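Local coordinates for SGNH hydrolase-type esterase domain-containing protein (Slackia heliotrinireducens DSM 20476, PDB 4S1P) that is probably a hydrolase of the SGNH (GDSL-like) family that cleaves esters with a serine nucleophile, its natural substrate unknown, at residues G105-Y109 and V148-F152; V102-T106 and F134-A138; G37-L41 and M69-S73. One frame throughout, in Å; residues are numbered along the deposited sequence.

Contact 1: G105-Y109 and V148-F152; sequences GTWPY and VAAPF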
loop_
_atom_site.group_PDB
_atom_site.type_symbol
_atom_site.label_atom_id
_atom_site.label_comp_id
_atom_site.label_asym_id
_atom_site.label_seq_id
_atom_site.Cartn_x
_atom_site.Cartn_y
_atom_site.Cartn_z
ATOM N N GLY A 105 0.602 -3.865 -2.663
ATOM C CA GLY A 105 -0.590 -4.373 -3.334
ATOM C C GLY A 105 -1.487 -4.964 -2.250
ATOM O O GLY A 105 -1.076 -5.834 -1.499
ATOM N N THR A 106 -2.698 -4.492 -2.150
ATOM C CA THR A 106 -3.643 -5.005 -1.186
ATOM C C THR A 106 -4.658 -5.957 -1.870
ATOM O O THR A 106 -4.544 -6.333 -3.033
ATOM C CB THR A 106 -4.339 -3.843 -0.448
ATOM O OG1 THR A 106 -5.168 -3.094 -1.364
ATOM C CG2 THR A 106 -3.322 -2.885 0.219
ATOM N N TRP A 107 -5.638 -6.353 -1.080
ATOM C CA TRP A 107 -6.476 -7.503 -1.355
ATOM C C TRP A 107 -7.902 -7.057 -1.702
ATOM O O TRP A 107 -8.363 -6.007 -1.242
ATOM C CB TRP A 107 -6.485 -8.425 -0.108
ATOM C CG TRP A 107 -6.670 -7.649 1.130
ATOM C CD1 TRP A 107 -7.848 -7.235 1.665
ATOM C CD2 TRP A 107 -5.640 -7.129 1.972
ATOM N NE1 TRP A 107 -7.623 -6.475 2.778
ATOM C CE2 TRP A 107 -6.269 -6.388 2.985
ATOM C CE3 TRP A 107 -4.229 -7.175 1.942
ATOM C CZ2 TRP A 107 -5.553 -5.724 3.970
ATOM C CZ3 TRP A 107 -3.533 -6.505 2.917
ATOM C CH2 TRP A 107 -4.186 -5.788 3.910
ATOM N N PRO A 108 -8.630 -7.888 -2.463
ATOM C CA PRO A 108 -10.074 -7.652 -2.559
ATOM C C PRO A 108 -10.686 -7.844 -1.171
ATOM O O PRO A 108 -10.145 -8.533 -0.349
ATOM C CB PRO A 108 -10.563 -8.768 -3.508
ATOM C CG PRO A 108 -9.567 -9.853 -3.328
ATOM C CD PRO A 108 -8.244 -9.170 -3.080
ATOM N N TYR A 109 -11.823 -7.229 -0.948
ATOM C CA TYR A 109 -12.545 -7.425 0.287
ATOM C C TYR A 109 -13.078 -8.864 0.365
ATOM O O TYR A 109 -13.264 -9.535 -0.633
ATOM C CB TYR A 109 -13.711 -6.469 0.335
ATOM C CG TYR A 109 -13.401 -5.022 0.351
ATOM C CD1 TYR A 109 -12.111 -4.555 0.582
ATOM C CD2 TYR A 109 -14.429 -4.083 0.186
ATOM C CE1 TYR A 109 -11.854 -3.191 0.616
ATOM C CE2 TYR A 109 -14.173 -2.721 0.253
ATOM C CZ TYR A 109 -12.886 -2.282 0.469
ATOM O OH TYR A 109 -12.673 -0.908 0.546
ATOM N N VAL A 148 0.314 -8.612 -1.868
ATOM C CA VAL A 148 -0.240 -9.239 -0.680
ATOM C C VAL A 148 -1.540 -9.990 -1.013
ATOM O O VAL A 148 -1.936 -10.912 -0.299
ATOM C CB VAL A 148 -0.383 -8.229 0.480
ATOM C CG1 VAL A 148 -0.811 -8.943 1.763
ATOM C CG2 VAL A 148 0.936 -7.477 0.713
ATOM N N ALA A 149 -2.220 -9.619 -2.091
ATOM C CA ALA A 149 -3.431 -10.327 -2.470
ATOM C C ALA A 149 -3.173 -11.799 -2.713
ATOM O O ALA A 149 -4.025 -12.635 -2.398
ATOM C CB ALA A 149 -4.062 -9.707 -3.693
ATOM N N ALA A 150 -2.060 -12.132 -3.341
ATOM C CA ALA A 150 -1.794 -13.542 -3.681
ATOM C C ALA A 150 -1.816 -14.459 -2.436
ATOM O O ALA A 150 -2.603 -15.418 -2.413
ATOM C CB ALA A 150 -0.494 -13.675 -4.477
ATOM N N PRO A 151 -1.022 -14.139 -1.398
ATOM C CA PRO A 151 -1.103 -15.018 -0.229
ATOM C C PRO A 151 -2.396 -14.891 0.554
ATOM O O PRO A 151 -2.792 -15.836 1.242
ATOM C CB PRO A 151 0.120 -14.638 0.591
ATOM C CG PRO A 151 0.507 -13.237 0.129
ATOM C CD PRO A 151 0.156 -13.242 -1.346
ATOM N N PHE A 152 -3.087 -13.760 0.452
ATOM C CA PHE A 152 -4.447 -13.693 1.003
ATOM C C PHE A 152 -5.351 -14.735 0.350
ATOM O O PHE A 152 -6.103 -15.390 1.033
ATOM C CB PHE A 152 -5.094 -12.288 0.845
ATOM C CG PHE A 152 -5.044 -11.464 2.092
ATOM C CD1 PHE A 152 -3.832 -11.113 2.674
ATOM C CD2 PHE A 152 -6.229 -11.036 2.702
ATOM C CE1 PHE A 152 -3.794 -10.346 3.816
ATOM C CE2 PHE A 152 -6.180 -10.248 3.849
ATOM C CZ PHE A 152 -4.976 -9.912 4.387
#

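Contact 2: V102-T106 and F134-A138; sequences VIYGT and FAQAA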
loop_
_atom_site.group_PDB
_atom_site.type_symbol
_atom_site.label_atom_id
_atom_site.label_comp_id
_atom_site.label_asym_id
_atom_site.label_seq_id
_atom_site.Cartn_x
_atom_site.Cartn_y
_atom_site.Cartn_z
ATOM N N VAL A 102 7.814 1.201 -4.283
ATOM C CA VAL A 102 7.253 -0.117 -3.992
ATOM C C VAL A 102 5.746 0.030 -3.873
ATOM O O VAL A 102 5.288 0.879 -3.115
ATOM C CB VAL A 102 7.828 -0.695 -2.671
ATOM C CG1 VAL A 102 7.188 -2.015 -2.302
ATOM C CG2 VAL A 102 9.341 -0.852 -2.775
ATOM N N ILE A 103 4.993 -0.792 -4.599
ATOM C CA ILE A 103 3.566 -0.809 -4.451
ATOM C C ILE A 103 3.200 -1.823 -3.362
ATOM O O ILE A 103 3.563 -2.999 -3.460
ATOM C CB ILE A 103 2.869 -1.195 -5.768
ATOM C CG1 ILE A 103 3.053 -0.078 -6.804
ATOM C CG2 ILE A 103 1.396 -1.534 -5.542
ATOM C CD1 ILE A 103 2.813 -0.553 -8.210
ATOM N N TYR A 104 2.470 -1.374 -2.341
ATOM C CA TYR A 104 1.888 -2.280 -1.334
ATOM C C TYR A 104 0.563 -2.722 -1.977
ATOM O O TYR A 104 -0.451 -2.005 -1.922
ATOM C CB TYR A 104 1.740 -1.540 -0.026
ATOM C CG TYR A 104 0.995 -2.241 1.124
ATOM C CD1 TYR A 104 0.482 -3.539 1.037
ATOM C CD2 TYR A 104 0.823 -1.571 2.305
ATOM C CE1 TYR A 104 -0.250 -4.099 2.102
ATOM C CE2 TYR A 104 0.109 -2.098 3.355
ATOM C CZ TYR A 104 -0.416 -3.371 3.266
ATOM O OH TYR A 104 -1.156 -3.889 4.300
ATOM N N GLY A 105 0.602 -3.865 -2.663
ATOM C CA GLY A 105 -0.590 -4.373 -3.334
ATOM C C GLY A 105 -1.487 -4.964 -2.250
ATOM O O GLY A 105 -1.076 -5.834 -1.499
ATOM N N THR A 106 -2.698 -4.492 -2.150
ATOM C CA THR A 106 -3.643 -5.005 -1.186
ATOM C C THR A 106 -4.658 -5.957 -1.870
ATOM O O THR A 106 -4.544 -6.333 -3.033
ATOM C CB THR A 106 -4.339 -3.843 -0.448
ATOM O OG1 THR A 106 -5.168 -3.094 -1.364
ATOM C CG2 THR A 106 -3.322 -2.885 0.219
ATOM N N PHE A 134 -2.759 -3.134 -10.054
ATOM C CA PHE A 134 -1.415 -3.212 -9.524
ATOM C C PHE A 134 -0.402 -3.664 -10.564
ATOM O O PHE A 134 0.716 -3.149 -10.606
ATOM C CB PHE A 134 -1.375 -4.154 -8.313
ATOM C CG PHE A 134 -2.222 -3.660 -7.140
ATOM C CD1 PHE A 134 -2.131 -2.341 -6.697
ATOM C CD2 PHE A 134 -3.078 -4.517 -6.480
ATOM C CE1 PHE A 134 -2.884 -1.890 -5.647
ATOM C CE2 PHE A 134 -3.832 -4.058 -5.394
ATOM C CZ PHE A 134 -3.733 -2.753 -5.000
ATOM N N ALA A 135 -0.797 -4.611 -11.404
ATOM C CA ALA A 135 0.126 -5.104 -12.421
ATOM C C ALA A 135 0.487 -3.997 -13.408
ATOM O O ALA A 135 1.667 -3.821 -13.787
ATOM C CB ALA A 135 -0.499 -6.283 -13.140
ATOM N N GLN A 136 -0.521 -3.236 -13.836
ATOM C CA GLN A 136 -0.287 -2.171 -14.784
ATOM C C GLN A 136 0.547 -1.047 -14.152
ATOM O O GLN A 136 1.453 -0.501 -14.778
ATOM C CB GLN A 136 -1.595 -1.616 -15.330
ATOM C CG GLN A 136 -1.360 -0.746 -16.564
ATOM C CD GLN A 136 -0.743 -1.532 -17.734
ATOM O OE1 GLN A 136 -1.292 -2.547 -18.167
ATOM N NE2 GLN A 136 0.403 -1.069 -18.237
ATOM N N ALA A 137 0.294 -0.738 -12.876
ATOM C CA ALA A 137 1.022 0.348 -12.229
ATOM C C ALA A 137 2.483 -0.041 -11.993
ATOM O O ALA A 137 3.385 0.797 -12.191
ATOM C CB ALA A 137 0.314 0.741 -10.939
ATOM N N ALA A 138 2.714 -1.316 -11.689
ATOM C CA ALA A 138 4.077 -1.799 -11.483
ATOM C C ALA A 138 4.826 -1.688 -12.803
ATOM O O ALA A 138 5.964 -1.209 -12.830
ATOM C CB ALA A 138 4.105 -3.231 -10.953
#

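Contact 3: G37-L41 and M69-S73; sequences GGARL and MQEMS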
loop_
_atom_site.group_PDB
_atom_site.type_symbol
_atom_site.label_atom_id
_atom_site.label_comp_id
_atom_site.label_asym_id
_atom_site.label_seq_id
_atom_site.Cartn_x
_atom_site.Cartn_y
_atom_site.Cartn_z
ATOM N N GLY A 37 -6.133 7.730 8.700
ATOM C CA GLY A 37 -7.329 6.958 8.363
ATOM C C GLY A 37 -8.079 7.625 7.226
ATOM O O GLY A 37 -8.308 8.822 7.238
ATOM N N GLY A 38 -8.409 6.817 6.226
ATOM C CA GLY A 38 -9.183 7.260 5.070
ATOM C C GLY A 38 -8.368 7.930 3.989
ATOM O O GLY A 38 -8.918 8.304 2.963
ATOM N N ALA A 39 -7.059 8.045 4.169
ATOM C CA ALA A 39 -6.244 8.753 3.178
ATOM C C ALA A 39 -6.160 8.040 1.835
ATOM O O ALA A 39 -6.141 6.809 1.760
ATOM C CB ALA A 39 -4.839 8.982 3.711
ATOM N N ARG A 40 -6.089 8.843 0.783
ATOM C CA ARG A 40 -5.844 8.387 -0.588
ATOM C C ARG A 40 -4.451 8.841 -1.016
ATOM O O ARG A 40 -3.937 9.873 -0.536
ATOM C CB ARG A 40 -6.861 8.977 -1.581
ATOM C CG ARG A 40 -8.302 8.506 -1.361
ATOM C CD ARG A 40 -9.321 9.249 -2.187
ATOM N NE ARG A 40 -10.669 8.906 -1.728
ATOM C CZ ARG A 40 -11.620 8.327 -2.463
ATOM N NH1 ARG A 40 -11.405 7.970 -3.732
ATOM N NH2 ARG A 40 -12.807 8.081 -1.913
ATOM N N LEU A 41 -3.840 8.080 -1.918
ATOM C CA LEU A 41 -2.453 8.382 -2.332
ATOM C C LEU A 41 -2.307 9.771 -2.926
ATOM O O LEU A 41 -1.254 10.387 -2.754
ATOM C CB LEU A 41 -1.914 7.381 -3.358
ATOM C CG LEU A 41 -1.326 6.125 -2.814
ATOM C CD1 LEU A 41 -0.935 5.271 -4.029
ATOM C CD2 LEU A 41 -0.163 6.312 -1.866
HETATM N N MSE A 69 3.962 2.635 -1.363
HETATM C CA MSE A 69 2.762 3.349 -1.680
HETATM C C MSE A 69 1.557 2.450 -1.533
HETATM O O MSE A 69 1.470 1.418 -2.214
HETATM C CB MSE A 69 2.798 3.865 -3.127
HETATM C CG MSE A 69 4.018 4.751 -3.382
HETATM SE SE MSE A 69 4.376 5.047 -5.281
HETATM C CE MSE A 69 4.778 3.159 -5.696
ATOM N N GLN A 70 0.624 2.829 -0.646
ATOM C CA GLN A 70 -0.604 2.062 -0.424
ATOM C C GLN A 70 -1.826 2.952 -0.622
ATOM O O GLN A 70 -1.985 3.938 0.075
ATOM C CB GLN A 70 -0.606 1.479 1.005
ATOM C CG GLN A 70 -1.859 0.678 1.355
ATOM C CD GLN A 70 -2.705 1.345 2.410
ATOM O OE1 GLN A 70 -2.218 1.714 3.478
ATOM N NE2 GLN A 70 -3.983 1.512 2.121
ATOM N N GLU A 71 -2.686 2.550 -1.570
ATOM C CA GLU A 71 -3.881 3.283 -1.887
ATOM C C GLU A 71 -5.048 2.859 -0.998
ATOM O O GLU A 71 -5.105 1.738 -0.492
ATOM C CB GLU A 71 -4.260 3.026 -3.349
ATOM C CG GLU A 71 -5.509 3.746 -3.891
ATOM C CD GLU A 71 -5.373 5.268 -3.847
ATOM O OE1 GLU A 71 -5.362 5.851 -2.730
ATOM O OE2 GLU A 71 -5.268 5.892 -4.939
HETATM N N MSE A 72 -5.981 3.789 -0.826
HETATM C CA MSE A 72 -7.284 3.504 -0.218
HETATM C C MSE A 72 -7.779 2.183 -0.780
HETATM O O MSE A 72 -7.691 1.932 -1.973
HETATM C CB MSE A 72 -8.202 4.704 -0.489
HETATM C CG MSE A 72 -9.480 4.684 0.355
HETATM SE SE MSE A 72 -10.868 3.666 -0.599
HETATM C CE MSE A 72 -11.103 4.834 -2.166
ATOM N N SER A 73 -8.343 1.362 0.097
ATOM C CA SER A 73 -8.478 -0.072 -0.132
ATOM C C SER A 73 -9.307 -0.515 -1.322
ATOM O O SER A 73 -9.083 -1.609 -1.815
ATOM C CB SER A 73 -9.010 -0.777 1.133
ATOM O OG SER A 73 -10.272 -0.286 1.470
HETATM O O HOH W 1 -3.394 6.178 0.956
#

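Contact 1: G105-Y109 and V148-F152
With chi1 at 45°, Trp107 holds its CG between its own backbone N and carbonyl carbon, while Phe152, its chi1 turned to an unusual -100°, swings its ring flat against the indole. The pair is an offset (parallel-displaced) stack beside the C-terminal edge of the parallel sheet in this SGNH hydrolase fold, where the loop after strand 100-105 meets the first turn of the helix that follows strand 144-147. The Trp107 six-membered ring and the Phe152 ring have centroids 4.2 Å apart and planes only 1° from parallel. CB of Thr106 lies over the opposite indole face, toward its rim. At the indole's edge lies Val148, whose CG1 is 3.8 Å from Trp107 CZ3; the branched chain suits the place, sending CG1 to the ring edge while CB and CG2 lie by Gly105 O.

The indole is further fixed by a hydrogen bond from its NE1 to Val166 O, close to the residues of a presumed Ser-His-Asp triad, and Tyr161 packs edge-to-face on Phe152. One backbone bond joins the two segments: Val148 N gives its hydrogen to Gly105 O over 3.1 Å, from a position tilted out of the carbonyl plane. Beside it the small Ala149 lets the chains run close, its CB lying 3.5 Å from Thr106 O and 4.3 Å from Pro108 CD.

Contact 2: V102-T106 and F134-A138
Gly105 and Phe134 make a CH-pi contact: the glycine CA sits over the centre of the phenyl face, 3.8 Å from the ring centroid and 9° off the ring normal. In Phe134 a chi1 of -63° sends the ring from helix 123-141 onto the strand, and a chi2 of -48° turns its face to Gly105. Glycine suits the place, since with no side chain its CA can approach the ring face directly.

Aliphatic packing continues the contact along the strand. Ile103 uses two branches: CG2 touches Phe134 CD1 at 3.8 Å, while CD1 reaches farther along the helix, 3.9 Å from Ala137 CB and 3.6 Å from Ala138 N. The two alanines keep the helix surface low, so the long isoleucine branch can lie against its backbone. Behind them, Tyr83 of helix 80-96 touches both Ile103 and Ala137.

Polar atoms enter just at the end of the strand. Thr106 O comes within 3.4 Å of Phe134 CE2 at an oblique angle, and Thr106 OG1 lies 3.9 Å from Phe134 CZ.

The axes of helix segment 134-138 and strand segment 102-105 run nearly antiparallel, 9.7 Å apart at closest approach, and helix 123-141 is the long helix in the beta-alpha-beta connection between the neighbouring parallel strands 100-105 and 144-147. Within these two segments the contact is mostly carbon against carbon, so it probably relies on dispersion, close fit and the exclusion of water instead of on directional bonds.

Contact 3: G37-L41 and M69-S73
Glu71 and Leu41 form the polar centre of this contact: Leu41 N donates to Glu71 OE1 over 2.8 Å along a nearly straight path (169°), arriving on the syn side of the carboxylate and somewhat out of its plane. The same oxygen takes Met72 N at 2.9 Å through its anti lone pair. Two backbone N-H groups thus grip one buried oxygen, which would tend to stabilise a negative charge there. A bend at chi2 (61°) folds the glutamate back to serve both, a reach that its length suits.

Leu41 packs its isobutyl end on the other segment, CD2 lying 4.0 Å from Met69 CB and 3.6 Å from the backbone Gln70 O. On the outer side the extended Arg40 runs alongside Met72, a selenomethionine, whose bends at chi2 and chi3 bring CE over one face of the guanidinium, toward its rim and 3.5 Å from Arg40 CZ.

Farther in, a water bridges the segments, donating to Gln70 O at 2.8 Å and, weakly, to Ala39 O. Gln70 folds its amide over the backbone, NE2 bonding Glu71 O from above the carbonyl plane, and that amide is also bonded to Asn11 and Thr14. Asn11 ND2 in turn holds Ala39 O, tying both loops to the end of strand 4-10.

Gly38, with a positive phi of 83° that favours glycine, bonds through its N to an unidentified ligand, probably from the crystallisation liquor, which Ser73 OG also binds and which Met72 flanks. Loops following the second and third strands of the chain, with an unconfirmed Ser-His-Asp triad pattern near Gln70, are consistent with the site of SGNH hydrolases, where such loops supply oxyanion-hole groups.

Along the chain contact 3 closes before the other two open, and contacts 1 and 2 start from the same segment, sharing Gly105 and Thr106. Their centres lie 11 Å (1 and 2), 13 Å (2 and 3) and 15 Å (1 and 3) apart. Strands 66-69 and 100-105 are neighbours in the parallel sheet, so contacts 2 and 3 join through backbone bonds between Met69 and both Val102 and Tyr104. Contact 2 packs helix 123-141 against one face of the sheet, whereas contacts 1 and 3 shape loops at its C-terminal edge. There a probable hydrogen bond links Tyr109 OH to Ser73 OG at 2.6 Å, joining the two loops near what may be the active site.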